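Local coordinates for protein putative glucarate dehydratase (Pseudomonas fluorescens, PDB 4IT1) that probably dehydrates D-glucarate to 5-dehydro-4-deoxy-D-glucarate as a magnesium-dependent member of the mandelate racemase/muconate lactonizing branch of the enolase superfamily, at residues Thr31-Arg36 with Leu414-Tyr418; Asp378-Lys383 with Glu405-Leu411. All blocks are in the same frame, centred on the assembly; numbering follows the deposited sequence.

Contact 1. Residues Thr31-Arg36 with Leu414-Tyr418; sequences TPIAFR and LHDQY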
loop_
_atom_site.group_PDB
_atom_site.type_symbol
_atom_site.label_atom_id
_atom_site.label_comp_id
_atom_site.label_asym_id
_atom_site.label_seq_id
_atom_site.Cartn_x
_atom_site.Cartn_y
_atom_site.Cartn_z
ATOM N N THR A 31 24.661 -13.335 -8.878
ATOM C CA THR A 31 26.097 -13.169 -9.023
ATOM C C THR A 31 26.689 -12.372 -7.859
ATOM O O THR A 31 26.465 -11.168 -7.751
ATOM C CB THR A 31 26.440 -12.498 -10.379
ATOM O OG1 THR A 31 25.909 -13.290 -11.452
ATOM C CG2 THR A 31 27.943 -12.341 -10.559
ATOM N N PRO A 32 27.438 -13.052 -6.972
ATOM C CA PRO A 32 28.108 -12.385 -5.848
ATOM C C PRO A 32 29.305 -11.536 -6.267
ATOM O O PRO A 32 30.023 -11.902 -7.194
ATOM C CB PRO A 32 28.564 -13.550 -4.964
ATOM C CG PRO A 32 28.544 -14.754 -5.843
ATOM C CD PRO A 32 27.467 -14.521 -6.851
ATOM N N ILE A 33 29.518 -10.416 -5.574
ATOM C CA ILE A 33 30.610 -9.476 -5.891
ATOM C C ILE A 33 31.205 -8.804 -4.652
ATOM O O ILE A 33 30.593 -8.787 -3.579
ATOM C CB ILE A 33 30.164 -8.343 -6.860
ATOM C CG1 ILE A 33 28.993 -7.546 -6.274
ATOM C CG2 ILE A 33 29.816 -8.888 -8.243
ATOM C CD1 ILE A 33 29.103 -6.056 -6.502
ATOM N N ALA A 34 32.389 -8.221 -4.806
ATOM C CA ALA A 34 32.986 -7.450 -3.723
ATOM C C ALA A 34 33.657 -6.199 -4.248
ATOM O O ALA A 34 34.247 -6.209 -5.328
ATOM C CB ALA A 34 33.978 -8.294 -2.936
ATOM N N PHE A 35 33.576 -5.127 -3.473
ATOM C CA PHE A 35 34.165 -3.863 -3.880
ATOM C C PHE A 35 34.940 -3.237 -2.741
ATOM O O PHE A 35 34.612 -3.442 -1.568
ATOM C CB PHE A 35 33.098 -2.894 -4.418
ATOM C CG PHE A 35 31.810 -2.894 -3.631
ATOM C CD1 PHE A 35 31.700 -2.178 -2.440
ATOM C CD2 PHE A 35 30.700 -3.596 -4.096
ATOM C CE1 PHE A 35 30.512 -2.172 -1.720
ATOM C CE2 PHE A 35 29.510 -3.594 -3.385
ATOM C CZ PHE A 35 29.417 -2.878 -2.195
ATOM N N ARG A 36 35.978 -2.487 -3.090
ATOM C CA ARG A 36 36.804 -1.819 -2.092
ATOM C C ARG A 36 35.927 -0.950 -1.197
ATOM O O ARG A 36 35.040 -0.227 -1.673
ATOM C CB ARG A 36 37.927 -0.997 -2.743
ATOM C CG ARG A 36 38.724 -1.767 -3.793
ATOM C CD ARG A 36 40.143 -1.239 -3.991
ATOM N NE ARG A 36 40.232 0.173 -4.374
ATOM C CZ ARG A 36 39.888 0.669 -5.562
ATOM N NH1 ARG A 36 39.388 -0.117 -6.510
ATOM N NH2 ARG A 36 40.029 1.968 -5.798
ATOM N N LEU A 414 34.408 -8.059 -10.662
ATOM C CA LEU A 414 34.073 -7.897 -9.247
ATOM C C LEU A 414 33.582 -9.203 -8.594
ATOM O O LEU A 414 33.671 -9.360 -7.378
ATOM C CB LEU A 414 33.103 -6.721 -9.036
ATOM C CG LEU A 414 33.651 -5.311 -9.330
ATOM C CD1 LEU A 414 32.564 -4.254 -9.190
ATOM C CD2 LEU A 414 34.865 -4.942 -8.476
ATOM N N HIS A 415 33.092 -10.136 -9.412
ATOM C CA HIS A 415 32.833 -11.510 -8.975
ATOM C C HIS A 415 34.143 -12.220 -8.601
ATOM O O HIS A 415 34.170 -13.017 -7.661
ATOM C CB HIS A 415 32.105 -12.287 -10.075
ATOM C CG HIS A 415 31.862 -13.729 -9.749
ATOM N ND1 HIS A 415 30.609 -14.226 -9.466
ATOM C CD2 HIS A 415 32.710 -14.782 -9.672
ATOM C CE1 HIS A 415 30.694 -15.523 -9.228
ATOM N NE2 HIS A 415 31.960 -15.885 -9.343
ATOM N N ASP A 416 35.213 -11.934 -9.347
ATOM C CA ASP A 416 36.535 -12.492 -9.060
ATOM C C ASP A 416 37.092 -11.910 -7.762
ATOM O O ASP A 416 37.700 -12.627 -6.967
ATOM C CB ASP A 416 37.510 -12.234 -10.217
ATOM C CG ASP A 416 37.121 -12.966 -11.493
ATOM O OD1 ASP A 416 36.338 -13.940 -11.415
ATOM O OD2 ASP A 416 37.602 -12.562 -12.573
ATOM N N GLN A 417 36.881 -10.607 -7.557
ATOM C CA GLN A 417 37.346 -9.938 -6.337
ATOM C C GLN A 417 36.579 -10.463 -5.128
ATOM O O GLN A 417 37.082 -10.436 -4.001
ATOM C CB GLN A 417 37.237 -8.411 -6.434
ATOM C CG GLN A 417 38.130 -7.681 -5.432
ATOM C CD GLN A 417 38.187 -6.166 -5.624
ATOM O OE1 GLN A 417 39.218 -5.544 -5.369
ATOM N NE2 GLN A 417 37.080 -5.567 -6.061
ATOM N N TYR A 418 35.366 -10.951 -5.375
ATOM C CA TYR A 418 34.587 -11.636 -4.356
ATOM C C TYR A 418 35.292 -12.924 -3.955
ATOM O O TYR A 418 35.539 -13.161 -2.768
ATOM C CB TYR A 418 33.173 -11.925 -4.863
ATOM C CG TYR A 418 32.362 -12.853 -3.987
ATOM C CD1 TYR A 418 31.729 -12.380 -2.833
ATOM C CD2 TYR A 418 32.214 -14.204 -4.315
ATOM C CE1 TYR A 418 30.978 -13.226 -2.028
ATOM C CE2 TYR A 418 31.468 -15.058 -3.516
ATOM C CZ TYR A 418 30.853 -14.562 -2.374
ATOM O OH TYR A 418 30.110 -15.395 -1.579
#
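P32 and Y418 make the main ring contact where the edge strand 25-36 meets helix 408-421: CB of P32 sits 3.5 Å from the centroid of the Y418 ring, 10° off its normal, a CH-pi contact over the face. CG of Y418 stands anti to the backbone N (chi1 169°), which brings the ring face to P32. L77 touches both residues, and R424 adds a cation-pi contact to the tyrosine. CB of A34 lies 3.7 Å from CA of Y418, a methyl that lets strand and helix backbones come close, and CB of I33 is 4.0 Å from CB of L414. At the edge of the H415 ring, near its plane, CG2 of T31 is 3.4 Å from ND1.

Two hydrogen bonds tie the backbone of A34. Its N donates to L414 O (3.1 Å), which also takes Y418 N from the opposite face of the carbonyl plane. NE2 of Q417, on an extended chain, bonds A34 O (3.0 Å) from above that carbonyl's plane. Segments 31-36 and 414-418 run nearly at right angles (84°). The helix satisfies both polar backbone atoms of A34 within the interface, beside the P32-Y418 packing.

Contact 2. Residues Asp378-Lys383 with Glu405-Leu411; sequences DEEVIK and ELDHDQL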
loop_
_atom_site.group_PDB
_atom_site.type_symbol
_atom_site.label_atom_id
_atom_site.label_comp_id
_atom_site.label_asym_id
_atom_site.label_seq_id
_atom_site.Cartn_x
_atom_site.Cartn_y
_atom_site.Cartn_z
ATOM N N ASP A 378 36.058 3.105 -10.299
ATOM C CA ASP A 378 36.257 2.003 -11.250
ATOM C C ASP A 378 35.438 0.740 -10.965
ATOM O O ASP A 378 35.525 -0.239 -11.712
ATOM C CB ASP A 378 37.749 1.652 -11.349
ATOM C CG ASP A 378 38.371 1.329 -10.000
ATOM O OD1 ASP A 378 38.408 2.224 -9.121
ATOM O OD2 ASP A 378 38.833 0.180 -9.828
ATOM N N GLU A 379 34.639 0.761 -9.901
ATOM C CA GLU A 379 34.010 -0.467 -9.412
ATOM C C GLU A 379 32.484 -0.456 -9.422
ATOM O O GLU A 379 31.840 -0.537 -8.374
ATOM C CB GLU A 379 34.569 -0.852 -8.035
ATOM C CG GLU A 379 36.010 -1.353 -8.095
ATOM C CD GLU A 379 36.533 -1.884 -6.773
ATOM O OE1 GLU A 379 35.948 -1.565 -5.717
ATOM O OE2 GLU A 379 37.545 -2.617 -6.793
ATOM N N GLU A 380 31.926 -0.364 -10.628
ATOM C CA GLU A 380 30.490 -0.506 -10.864
ATOM C C GLU A 380 30.233 -1.703 -11.771
ATOM O O GLU A 380 31.154 -2.196 -12.417
ATOM C CB GLU A 380 29.926 0.762 -11.513
ATOM C CG GLU A 380 29.183 1.691 -10.564
ATOM C CD GLU A 380 27.787 1.195 -10.194
ATOM O OE1 GLU A 380 27.169 1.808 -9.300
ATOM O OE2 GLU A 380 27.297 0.204 -10.786
ATOM N N VAL A 381 28.989 -2.169 -11.821
ATOM C CA VAL A 381 28.620 -3.264 -12.726
ATOM C C VAL A 381 27.723 -2.793 -13.875
ATOM O O VAL A 381 27.084 -3.604 -14.561
ATOM C CB VAL A 381 27.942 -4.440 -11.987
ATOM C CG1 VAL A 381 28.916 -5.087 -11.012
ATOM C CG2 VAL A 381 26.670 -3.985 -11.281
ATOM N N ILE A 382 27.679 -1.478 -14.078
ATOM C CA ILE A 382 26.851 -0.890 -15.134
ATOM C C ILE A 382 27.682 -0.126 -16.166
ATOM O O ILE A 382 28.725 0.453 -15.835
ATOM C CB ILE A 382 25.726 0.015 -14.567
ATOM C CG1 ILE A 382 26.302 1.085 -13.633
ATOM C CG2 ILE A 382 24.663 -0.824 -13.866
ATOM C CD1 ILE A 382 25.322 2.164 -13.242
ATOM N N LYS A 383 27.210 -0.139 -17.412
ATOM C CA LYS A 383 27.818 0.646 -18.486
ATOM C C LYS A 383 27.793 2.131 -18.131
ATOM O O LYS A 383 26.783 2.641 -17.637
ATOM C CB LYS A 383 27.090 0.405 -19.811
ATOM C CG LYS A 383 27.358 -0.955 -20.430
ATOM C CD LYS A 383 27.012 -0.961 -21.912
ATOM C CE LYS A 383 27.350 -2.297 -22.554
ATOM N NZ LYS A 383 26.540 -3.411 -21.985
ATOM N N GLU A 405 22.107 -0.884 -17.802
ATOM C CA GLU A 405 22.573 -2.105 -18.462
ATOM C C GLU A 405 23.835 -2.673 -17.811
ATOM O O GLU A 405 24.769 -1.932 -17.487
ATOM C CB GLU A 405 22.773 -1.871 -19.967
ATOM C CG GLU A 405 21.464 -1.861 -20.753
ATOM C CD GLU A 405 21.622 -1.457 -22.208
ATOM O OE1 GLU A 405 22.738 -1.078 -22.624
ATOM O OE2 GLU A 405 20.613 -1.516 -22.942
ATOM N N LEU A 406 23.843 -3.992 -17.620
ATOM C CA LEU A 406 24.971 -4.686 -16.999
ATOM C C LEU A 406 26.210 -4.714 -17.878
ATOM O O LEU A 406 26.173 -5.209 -19.005
ATOM C CB LEU A 406 24.595 -6.124 -16.634
ATOM C CG LEU A 406 24.020 -6.423 -15.249
ATOM C CD1 LEU A 406 23.876 -7.926 -15.095
ATOM C CD2 LEU A 406 24.895 -5.865 -14.135
ATOM N N ASP A 407 27.304 -4.176 -17.349
ATOM C CA ASP A 407 28.622 -4.349 -17.944
ATOM C C ASP A 407 29.153 -5.714 -17.494
ATOM O O ASP A 407 29.723 -5.842 -16.404
ATOM C CB ASP A 407 29.553 -3.210 -17.505
ATOM C CG ASP A 407 30.900 -3.220 -18.225
ATOM O OD1 ASP A 407 31.283 -4.253 -18.818
ATOM O OD2 ASP A 407 31.589 -2.179 -18.187
ATOM N N HIS A 408 28.952 -6.728 -18.336
ATOM C CA HIS A 408 29.316 -8.113 -18.011
ATOM C C HIS A 408 30.808 -8.324 -17.761
ATOM O O HIS A 408 31.201 -9.296 -17.108
ATOM C CB HIS A 408 28.834 -9.058 -19.106
ATOM C CG HIS A 408 27.385 -9.409 -19.005
ATOM N ND1 HIS A 408 26.383 -8.469 -19.101
ATOM C CD2 HIS A 408 26.767 -10.602 -18.829
ATOM C CE1 HIS A 408 25.210 -9.065 -18.984
ATOM N NE2 HIS A 408 25.415 -10.359 -18.818
ATOM N N ASP A 409 31.630 -7.413 -18.283
ATOM C CA ASP A 409 33.073 -7.424 -18.034
ATOM C C ASP A 409 33.389 -6.956 -16.619
ATOM O O ASP A 409 34.135 -7.617 -15.897
ATOM C CB ASP A 409 33.818 -6.557 -19.058
ATOM C CG ASP A 409 33.859 -7.183 -20.446
ATOM O OD1 ASP A 409 33.166 -8.199 -20.691
ATOM O OD2 ASP A 409 34.596 -6.647 -21.301
ATOM N N GLN A 410 32.819 -5.813 -16.232
ATOM C CA GLN A 410 32.940 -5.304 -14.867
ATOM C C GLN A 410 32.325 -6.279 -13.866
ATOM O O GLN A 410 32.845 -6.441 -12.760
ATOM C CB GLN A 410 32.279 -3.933 -14.741
ATOM C CG GLN A 410 33.136 -2.767 -15.212
ATOM C CD GLN A 410 34.257 -2.410 -14.251
ATOM O OE1 GLN A 410 35.425 -2.387 -14.636
ATOM N NE2 GLN A 410 33.909 -2.126 -12.998
ATOM N N LEU A 411 31.229 -6.930 -14.271
ATOM C CA LEU A 411 30.565 -7.956 -13.467
ATOM C C LEU A 411 31.508 -9.112 -13.131
ATOM O O LEU A 411 31.778 -9.374 -11.954
ATOM C CB LEU A 411 29.310 -8.483 -14.175
ATOM C CG LEU A 411 28.486 -9.543 -13.429
ATOM C CD1 LEU A 411 27.754 -8.931 -12.239
ATOM C CD2 LEU A 411 27.508 -10.251 -14.358
#
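The side chain of Q410 clasps the backbone of 378-383 through one nitrogen. Its NE2 donates to E380 O (2.8 Å), almost straight at 174° and lying in both the amide and carbonyl planes, and to D378 O (2.8 Å), tilted from both planes and more bent at 137°. The chain folds back at chi2 (-74°) so that NE2 points at E380 O; OE1 is held by K413. Cut back to an alanine, this position would probably leave the carbonyls of D378 and E380 without their shared donor and that part of the loop freer to shift.

V381 supplies the apolar part: CG2 lies alongside L406, 3.9 Å from its CD2, while CG1 meets CD1 of L411, whose side chain crosses that of V381 at a slant. A branched valine suits this place because its two methyls serve different leucines, and I55 of strand 50-60 touches both V381 and L406.

A single beta bridge joins I382 and L406, with D407 N bonded to V381 O and K383 N to E405 O (3.0 Å). D407 then N-caps the helix: its CG stands anti to the backbone N, and OD1 accepts weak bonds from D409 N and Q410 N. The cap thus starts helix 408-421, while the backbone bridge and the Q410 amide attach it to an irregular loop, largely through that loop's own carbonyls.

Overall arrangement
Contacts 1 and 2 lie about 11 Å apart, centre to centre, on the same side of the chain's centre, and share helix 408-421. Contact 2 holds the beginning of that helix against the loop preceding strand 393-395; contact 1 sets the turn at 414-418 across strand 25-36, at the edge of the antiparallel three-stranded sheet. In sequence, both segments of contact 2 fall between those of contact 1. E379 joins the two sites, forming a salt bridge with R36 and a probable hydrogen bond with Q417. The late helix thereby fastens the N-terminal sheet to a loop following the barrel helix 348-360, linking the two domains characteristic of this superfamily, away from the magnesium site.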